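Local coordinates for protein AAA ATPase, central region (Enterococcus faecium, PDB 2R9G) that is the C-terminal fragment of a MgsA-like AAA+ ATPase, a region that probably serves subunit assembly rather than ATP hydrolysis itself, at residues G44-Y58 against A70-L84. Residues are numbered along the deposited sequence; the frame is centred on the assembly and turned at random. Where two conformers were deposited one is given.
With ACT (acetate ion), chain R.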
ATOM      1  N   GLY C  44      14.852  10.411  21.077  1.00 30.04           N
ATOM      2  CA  GLY C  44      14.440   9.015  21.280  1.00 25.24           C
ATOM      3  C   GLY C  44      12.960   8.701  21.384  1.00 26.04           C
ATOM      4  O   GLY C  44      12.589   7.539  21.549  1.00 29.63           O
ATOM      5  N   ASP C  45      12.103   9.715  21.283  1.00 27.01           N
ATOM      6  CA  ASP C  45      10.659   9.481  21.310  1.00 31.26           C
ATOM      7  C   ASP C  45      10.171   9.077  19.915  1.00 29.75           C
ATOM      8  O   ASP C  45       9.680   9.907  19.143  1.00 33.72           O
ATOM      9  CB  ASP C  45       9.906  10.706  21.851  1.00 30.94           C
ATOM     10  CG  ASP C  45       8.461  10.401  22.235  1.00 40.41           C
ATOM     11  OD1 ASP C  45       7.996   9.251  22.091  1.00 47.62           O
ATOM     12  OD2 ASP C  45       7.777  11.337  22.701  1.00 46.06           O
ATOM     13  N   LEU C  46      10.317   7.789  19.616  1.00 32.39           N
ATOM     14  CA  LEU C  46       9.952   7.218  18.319  1.00 26.08           C
ATOM     15  C   LEU C  46       8.448   7.307  18.042  1.00 26.63           C
ATOM     16  O   LEU C  46       8.038   7.635  16.921  1.00 22.69           O
ATOM     17  CB  LEU C  46      10.426   5.762  18.223  1.00 25.20           C
ATOM     18  CG  LEU C  46      10.219   5.089  16.865  1.00 18.67           C
ATOM     19  CD1 LEU C  46      11.042   5.802  15.816  1.00 25.34           C
ATOM     20  CD2 LEU C  46      10.539   3.589  16.931  1.00 25.52           C
ATOM     21  N   ALA C  47       7.637   7.026  19.067  1.00 28.51           N
ATOM     22  CA  ALA C  47       6.179   7.111  18.944  1.00 24.85           C
ATOM     23  C   ALA C  47       5.713   8.500  18.498  1.00 25.61           C
ATOM     24  O   ALA C  47       4.776   8.602  17.706  1.00 28.08           O
ATOM     25  CB  ALA C  47       5.494   6.691  20.236  1.00 27.24           C
ATOM     26  N   SER C  48       6.381   9.551  18.981  1.00 23.73           N
ATOM     27  CA  SER C  48       6.042  10.915  18.589  0.50 25.36           C
ATOM     28  C   SER C  48       6.482  11.241  17.164  1.00 27.29           C
ATOM     29  O   SER C  48       5.737  11.887  16.421  1.00 32.70           O
ATOM     30  CB  SER C  48       6.627  11.936  19.563  0.50 24.74           C
ATOM     31  OG  SER C  48       6.511  13.240  19.029  0.50 20.23           O
ATOM     32  N   ILE C  49       7.685  10.802  16.786  1.00 28.29           N
ATOM     33  CA  ILE C  49       8.169  10.977  15.408  1.00 24.29           C
ATOM     34  C   ILE C  49       7.170  10.361  14.418  1.00 24.50           C
ATOM     35  O   ILE C  49       6.791  10.992  13.427  1.00 22.65           O
ATOM     36  CB  ILE C  49       9.573  10.339  15.171  1.00 21.71           C
ATOM     37  CG1 ILE C  49      10.626  10.931  16.114  1.00 25.29           C
ATOM     38  CG2 ILE C  49      10.010  10.548  13.717  1.00 22.33           C
ATOM     39  CD1 ILE C  49      11.937  10.125  16.206  1.00 23.70           C
ATOM     40  N   CYS C  50       6.742   9.134  14.719  1.00 24.02           N
ATOM     41  CA  CYS C  50       5.844   8.376  13.873  1.00 22.74           C
ATOM     42  C   CYS C  50       4.504   9.074  13.709  1.00 27.18           C
ATOM     43  O   CYS C  50       3.979   9.152  12.593  1.00 20.67           O
ATOM     44  CB  CYS C  50       5.651   6.972  14.439  1.00 21.36           C
ATOM     45  SG  CYS C  50       7.072   5.903  14.228  1.00 28.08           S
ATOM     46  N   ARG C  51       3.975   9.592  14.820  1.00 26.76           N
ATOM     47  CA  ARG C  51       2.702  10.304  14.828  1.00 28.29           C
ATOM     48  C   ARG C  51       2.780  11.562  13.995  1.00 24.00           C
ATOM     49  O   ARG C  51       1.926  11.785  13.130  1.00 24.10           O
ATOM     50  CB  ARG C  51       2.267  10.645  16.251  1.00 29.31           C
ATOM     51  CG  ARG C  51       1.444   9.563  16.917  1.00 39.33           C
ATOM     52  CD  ARG C  51       0.741  10.082  18.167  1.00 46.30           C
ATOM     53  NE  ARG C  51       1.687  10.576  19.167  1.00 49.86           N
ATOM     54  CZ  ARG C  51       2.307   9.813  20.065  1.00 52.06           C
ATOM     55  NH1 ARG C  51       2.091   8.501  20.104  1.00 51.16           N
ATOM     56  NH2 ARG C  51       3.147  10.363  20.929  1.00 49.38           N
ATOM     57  N   ARG C  52       3.819  12.363  14.236  1.00 21.56           N
ATOM     58  CA  ARG C  52       4.031  13.578  13.472  0.50 23.05           C
ATOM     59  C   ARG C  52       4.241  13.333  11.984  1.00 25.19           C
ATOM     60  O   ARG C  52       3.717  14.073  11.154  1.00 28.07           O
ATOM     61  CB  ARG C  52       5.172  14.396  14.064  0.50 25.12           C
ATOM     62  CG  ARG C  52       4.690  15.615  14.823  0.50 23.77           C
ATOM     63  CD  ARG C  52       4.308  15.330  16.276  0.50 24.56           C
ATOM     64  NE  ARG C  52       3.072  14.568  16.446  0.50 20.98           N
ATOM     65  CZ  ARG C  52       1.836  15.038  16.275  0.50 20.13           C
ATOM     66  NH1 ARG C  52       1.619  16.294  15.909  0.50 23.78           N
ATOM     67  NH2 ARG C  52       0.802  14.236  16.482  0.50 28.39           N
ATOM     68  N   LEU C  53       4.982  12.276  11.647  1.00 24.99           N
ATOM     69  CA  LEU C  53       5.200  11.924  10.238  1.00 28.05           C
ATOM     70  C   LEU C  53       3.909  11.586   9.483  1.00 27.50           C
ATOM     71  O   LEU C  53       3.748  12.007   8.345  1.00 23.90           O
ATOM     72  CB  LEU C  53       6.225  10.796  10.093  1.00 30.31           C
ATOM     73  CG  LEU C  53       7.140  10.879   8.866  1.00 36.26           C
ATOM     74  CD1 LEU C  53       7.412  12.320   8.460  1.00 26.76           C
ATOM     75  CD2 LEU C  53       8.439  10.199   9.173  1.00 35.28           C
ATOM     76  N   MET C  54       2.996  10.845  10.120  1.00 24.18           N
ATOM     77  CA  MET C  54       1.686  10.551   9.518  1.00 23.54           C
ATOM     78  C   MET C  54       0.824  11.807   9.332  1.00 24.36           C
ATOM     79  O   MET C  54       0.149  11.933   8.316  1.00 22.01           O
ATOM     80  CB  MET C  54       0.914   9.474  10.306  1.00 22.47           C
ATOM     81  CG  MET C  54       1.504   8.062  10.188  1.00 25.55           C
ATOM     82  SD  MET C  54       0.645   6.766  11.097  1.00 10.33           S
ATOM     83  CE  MET C  54       0.944   7.215  12.798  1.00 15.40           C
ATOM     84  N   VAL C  55       0.867  12.725  10.303  1.00 23.99           N
ATOM     85  CA  VAL C  55       0.177  14.018  10.197  1.00 25.17           C
ATOM     86  C   VAL C  55       0.697  14.817   9.005  1.00 27.89           C
ATOM     87  O   VAL C  55      -0.097  15.299   8.197  1.00 29.10           O
ATOM     88  CB  VAL C  55       0.290  14.879  11.494  1.00 26.30           C
ATOM     89  CG1 VAL C  55      -0.220  16.316  11.259  1.00 21.04           C
ATOM     90  CG2 VAL C  55      -0.490  14.246  12.617  1.00 24.13           C
ATOM     91  N   ILE C  56       2.021  14.922   8.890  1.00 26.49           N
ATOM     92  CA  ILE C  56       2.660  15.709   7.823  1.00 27.77           C
ATOM     93  C   ILE C  56       2.267  15.194   6.433  1.00 27.59           C
ATOM     94  O   ILE C  56       1.796  15.966   5.601  1.00 32.04           O
ATOM     95  CB  ILE C  56       4.209  15.758   7.970  1.00 22.41           C
ATOM     96  CG1 ILE C  56       4.613  16.487   9.256  1.00 21.45           C
ATOM     97  CG2 ILE C  56       4.830  16.468   6.787  1.00 20.95           C
ATOM     98  CD1 ILE C  56       5.996  16.097   9.765  1.00 22.89           C
ATOM     99  N   GLY C  57       2.415  13.885   6.219  1.00 28.04           N
ATOM    100  CA  GLY C  57       2.113  13.261   4.934  1.00 24.21           C
ATOM    101  C   GLY C  57       0.684  13.494   4.493  1.00 22.69           C
ATOM    102  O   GLY C  57       0.421  13.775   3.326  1.00 24.21           O
ATOM    103  N   TYR C  58      -0.240  13.401   5.438  1.00 21.51           N
ATOM    104  CA  TYR C  58      -1.644  13.594   5.139  1.00 19.32           C
ATOM    105  C   TYR C  58      -2.101  15.052   5.145  1.00 15.67           C
ATOM    106  O   TYR C  58      -3.080  15.391   4.486  1.00 20.83           O
ATOM    107  CB  TYR C  58      -2.510  12.784   6.086  1.00 17.79           C
ATOM    108  CG  TYR C  58      -2.547  11.294   5.803  1.00 25.32           C
ATOM    109  CD1 TYR C  58      -3.205  10.786   4.684  1.00 26.59           C
ATOM    110  CD2 TYR C  58      -1.965  10.388   6.685  1.00 26.41           C
ATOM    111  CE1 TYR C  58      -3.259   9.409   4.446  1.00 27.59           C
ATOM    112  CE2 TYR C  58      -2.004   9.020   6.452  1.00 24.75           C
ATOM    113  CZ  TYR C  58      -2.645   8.539   5.335  1.00 20.15           C
ATOM    114  OH  TYR C  58      -2.690   7.181   5.128  1.00 24.53           O
ATOM    115  N   ALA C  70       0.110   7.395   2.037  1.00 19.65           N
ATOM    116  CA  ALA C  70      -0.223   6.053   2.515  1.00 23.18           C
ATOM    117  C   ALA C  70       1.018   5.275   2.956  1.00 24.94           C
ATOM    118  O   ALA C  70       0.951   4.508   3.917  1.00 23.28           O
ATOM    119  CB  ALA C  70      -0.982   5.279   1.454  1.00 22.19           C
ATOM    120  N   ARG C  71       2.138   5.488   2.256  1.00 21.44           N
ATOM    121  CA  ARG C  71       3.407   4.795   2.547  1.00 26.07           C
ATOM    122  C   ARG C  71       4.059   5.162   3.886  1.00 25.74           C
ATOM    123  O   ARG C  71       4.957   4.451   4.347  1.00 25.17           O
ATOM    124  CB  ARG C  71       4.415   5.000   1.410  1.00 21.53           C
ATOM    125  CG  ARG C  71       4.141   4.139   0.189  1.00 23.04           C
ATOM    126  CD  ARG C  71       5.352   4.036  -0.724  1.00 22.69           C
ATOM    127  NE  ARG C  71       5.766   5.327  -1.273  1.00 22.71           N
ATOM    128  CZ  ARG C  71       5.279   5.856  -2.389  1.00 26.71           C
ATOM    129  NH1 ARG C  71       4.345   5.219  -3.076  1.00 25.75           N
ATOM    130  NH2 ARG C  71       5.724   7.029  -2.819  1.00 20.42           N
ATOM    131  N   THR C  72       3.626   6.277   4.482  1.00 23.92           N
ATOM    132  CA  THR C  72       4.109   6.721   5.780  0.50 23.70           C
ATOM    133  C   THR C  72       3.611   5.763   6.863  1.00 23.17           C
ATOM    134  O   THR C  72       4.302   5.499   7.840  1.00 27.46           O
ATOM    135  CB  THR C  72       3.635   8.162   6.076  0.50 25.42           C
ATOM    136  OG1 THR C  72       3.917   9.003   4.948  0.50 22.69           O
ATOM    137  CG2 THR C  72       4.321   8.732   7.308  0.50 17.38           C
ATOM    138  N   VAL C  73       2.403   5.249   6.669  1.00 21.45           N
ATOM    139  CA  VAL C  73       1.815   4.286   7.586  1.00 23.31           C
ATOM    140  C   VAL C  73       2.595   2.964   7.530  1.00 22.36           C
ATOM    141  O   VAL C  73       2.897   2.390   8.567  1.00 21.74           O
ATOM    142  CB  VAL C  73       0.316   4.096   7.293  1.00 26.25           C
ATOM    143  CG1 VAL C  73      -0.318   3.120   8.279  1.00 18.96           C
ATOM    144  CG2 VAL C  73      -0.396   5.454   7.334  1.00 21.31           C
ATOM    145  N   ASN C  74       2.960   2.518   6.326  1.00 22.32           N
ATOM    146  CA  ASN C  74       3.830   1.346   6.176  1.00 23.82           C
ATOM    147  C   ASN C  74       5.133   1.531   6.949  1.00 20.86           C
ATOM    148  O   ASN C  74       5.498   0.681   7.764  1.00 22.05           O
ATOM    149  CB  ASN C  74       4.125   1.041   4.692  1.00 21.70           C
ATOM    150  CG  ASN C  74       2.881   0.648   3.912  1.00 27.51           C
ATOM    151  OD1 ASN C  74       1.970   1.459   3.720  1.00 30.48           O
ATOM    152  ND2 ASN C  74       2.842  -0.597   3.447  1.00 19.86           N
ATOM    153  N   ALA C  75       5.792   2.673   6.722  1.00 23.49           N
ATOM    154  CA  ALA C  75       7.061   3.014   7.371  1.00 22.64           C
ATOM    155  C   ALA C  75       6.964   3.054   8.895  1.00 21.67           C
ATOM    156  O   ALA C  75       7.875   2.608   9.575  1.00 23.89           O
ATOM    157  CB  ALA C  75       7.590   4.333   6.842  1.00 22.13           C
ATOM    158  N   VAL C  76       5.846   3.566   9.407  1.00 21.71           N
ATOM    159  CA  VAL C  76       5.578   3.652  10.841  1.00 20.13           C
ATOM    160  C   VAL C  76       5.407   2.266  11.457  1.00 23.32           C
ATOM    161  O   VAL C  76       5.923   2.003  12.547  1.00 29.02           O
ATOM    162  CB  VAL C  76       4.359   4.579  11.126  1.00 17.04           C
ATOM    163  CG1 VAL C  76       3.760   4.353  12.537  1.00 16.12           C
ATOM    164  CG2 VAL C  76       4.767   6.038  10.936  1.00 16.55           C
ATOM    165  N   LEU C  77       4.718   1.375  10.740  1.00 23.70           N
ATOM    166  CA  LEU C  77       4.541  -0.004  11.196  1.00 26.68           C
ATOM    167  C   LEU C  77       5.872  -0.731  11.205  1.00 26.32           C
ATOM    168  O   LEU C  77       6.122  -1.555  12.084  1.00 24.83           O
ATOM    169  CB  LEU C  77       3.521  -0.767  10.342  1.00 29.48           C
ATOM    170  CG  LEU C  77       2.048  -0.339  10.394  1.00 29.77           C
ATOM    171  CD1 LEU C  77       1.234  -1.117   9.379  1.00 27.43           C
ATOM    172  CD2 LEU C  77       1.454  -0.485  11.790  1.00 25.83           C
ATOM    173  N   ALA C  78       6.723  -0.405  10.236  1.00 25.12           N
ATOM    174  CA  ALA C  78       8.097  -0.905  10.194  1.00 24.14           C
ATOM    175  C   ALA C  78       8.909  -0.399  11.402  1.00 22.50           C
ATOM    176  O   ALA C  78       9.609  -1.172  12.039  1.00 24.97           O
ATOM    177  CB  ALA C  78       8.775  -0.504   8.866  1.00 21.42           C
ATOM    178  N   ALA C  79       8.777   0.894  11.714  1.00 25.93           N
ATOM    179  CA  ALA C  79       9.439   1.545  12.861  1.00 24.08           C
ATOM    180  C   ALA C  79       9.071   0.972  14.233  1.00 24.13           C
ATOM    181  O   ALA C  79       9.956   0.741  15.062  1.00 25.47           O
ATOM    182  CB  ALA C  79       9.174   3.057  12.833  1.00 26.20           C
ATOM    183  N   GLU C  80       7.777   0.752  14.465  1.00 21.64           N
ATOM    184  CA  GLU C  80       7.278   0.084  15.683  1.00 25.96           C
ATOM    185  C   GLU C  80       7.844  -1.325  15.855  1.00 27.92           C
ATOM    186  O   GLU C  80       8.203  -1.731  16.966  1.00 35.00           O
ATOM    187  CB  GLU C  80       5.749  -0.023  15.653  1.00 22.53           C
ATOM    188  CG  GLU C  80       5.013   1.284  15.758  1.00 30.74           C
ATOM    189  CD  GLU C  80       3.569   1.178  15.293  1.00 43.24           C
ATOM    190  OE1 GLU C  80       3.081   0.046  15.072  1.00 41.14           O
ATOM    191  OE2 GLU C  80       2.922   2.235  15.146  1.00 44.82           O
ATOM    192  N   LYS C  81       7.912  -2.072  14.757  1.00 29.56           N
ATOM    193  CA  LYS C  81       8.442  -3.439  14.788  1.00 29.64           C
ATOM    194  C   LYS C  81       9.949  -3.471  15.017  1.00 28.76           C
ATOM    195  O   LYS C  81      10.450  -4.386  15.666  1.00 29.82           O
ATOM    196  CB  LYS C  81       8.084  -4.200  13.513  1.00 27.67           C
ATOM    197  CG  LYS C  81       6.611  -4.567  13.417  1.00 27.47           C
ATOM    198  CD  LYS C  81       6.222  -4.984  11.995  1.00 32.60           C
ATOM    199  CE  LYS C  81       4.711  -5.083  11.850  1.00 37.57           C
ATOM    200  NZ  LYS C  81       4.120  -6.095  12.768  1.00 35.66           N
ATOM    201  N   LEU C  82      10.656  -2.458  14.509  1.00 25.07           N
ATOM    202  CA  LEU C  82      12.117  -2.412  14.563  1.00 25.48           C
ATOM    203  C   LEU C  82      12.658  -1.750  15.822  1.00 24.82           C
ATOM    204  O   LEU C  82      13.635  -2.226  16.407  1.00 29.61           O
ATOM    205  CB  LEU C  82      12.693  -1.683  13.333  1.00 19.71           C
ATOM    206  CG  LEU C  82      12.526  -2.356  11.966  1.00 26.01           C
ATOM    207  CD1 LEU C  82      12.936  -1.408  10.823  1.00 19.45           C
ATOM    208  CD2 LEU C  82      13.254  -3.678  11.883  1.00 23.36           C
ATOM    209  N   GLY C  83      12.035  -0.633  16.208  1.00 26.54           N
ATOM    210  CA  GLY C  83      12.564   0.255  17.233  1.00 23.19           C
ATOM    211  C   GLY C  83      13.808   0.973  16.731  1.00 24.93           C
ATOM    212  O   GLY C  83      14.365   0.628  15.688  1.00 25.53           O
ATOM    213  N   LEU C  84      14.234   1.992  17.464  1.00 23.54           N
ATOM    214  CA  LEU C  84      15.516   2.634  17.208  1.00 25.36           C
ATOM    215  C   LEU C  84      16.634   1.695  17.667  1.00 27.12           C
ATOM    216  O   LEU C  84      16.449   0.964  18.649  1.00 30.83           O
ATOM    217  CB  LEU C  84      15.584   3.974  17.946  1.00 22.98           C
ATOM    218  CG  LEU C  84      14.633   5.035  17.400  1.00 20.04           C
ATOM    219  CD1 LEU C  84      14.553   6.180  18.377  1.00 19.66           C
ATOM    220  CD2 LEU C  84      15.072   5.510  16.004  1.00 28.93           C
TER
HETATM  221  C   ACT R   1       3.460  13.806  19.906  1.00 48.67           C
HETATM  222  O   ACT R   1       3.081  13.035  20.814  1.00 44.52           O
HETATM  223  OXT ACT R   1       3.203  13.425  18.752  1.00 50.48           O
HETATM  224  CH3 ACT R   1       4.173  15.100  20.171  1.00 50.97           C
HETATM  225  O   HOH W   1       1.068  10.276   5.754  1.00 46.60           O
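The Tyr58 ring meets Val73 with its edge: CG2 of Val73 lies near the ring plane, 3.6 Å from Tyr58 OH, and the two side chains cross at about a right angle. A second flat group, the guanidinium of Arg51, lies on the far side of its helix; Ala47 O sits 3.5 Å above the centre of one face, while an acetate, probably from the crystallisation liquor, takes the edge with a hydrogen bond from Arg51 NH2 to its O (2.7 Å, 162°). Between the helices, contact is mainly apolar. Val76 CG2 packs 3.7 Å from Cys50 CB and also touches Met54 CG. The bend of Met54 at its last torsion (chi3 -67°) turns CE back to Val76 CG1, at 4.0 Å. In the conformer given, one of two, Thr72 divides its branches: CG2, anti to the backbone N, lies 3.5 Å from Leu53 O, whereas OG1 bonds back to Ala68 O and weakly to a water. That water donates to Met54 O. At the other end, Leu46 forks, CD1 against Leu84 and CD2 over Ala79 O (3.5 Å) and Gly83. The axes of 46-58 and 70-82 run antiparallel (170°), closest at 8.9 Å, as in an alpha-hairpin of the consecutive helices 46-61 and 66-82. Glu80 forms a salt bridge with Lys81 of a second subunit. Within the chain, helix 88-100 packs on both helices, through Leu53 and Ala75 on Val94; helix 30-43 meets Ile49 and Leu84, and helix 14-26 meets Leu53 and Ile56.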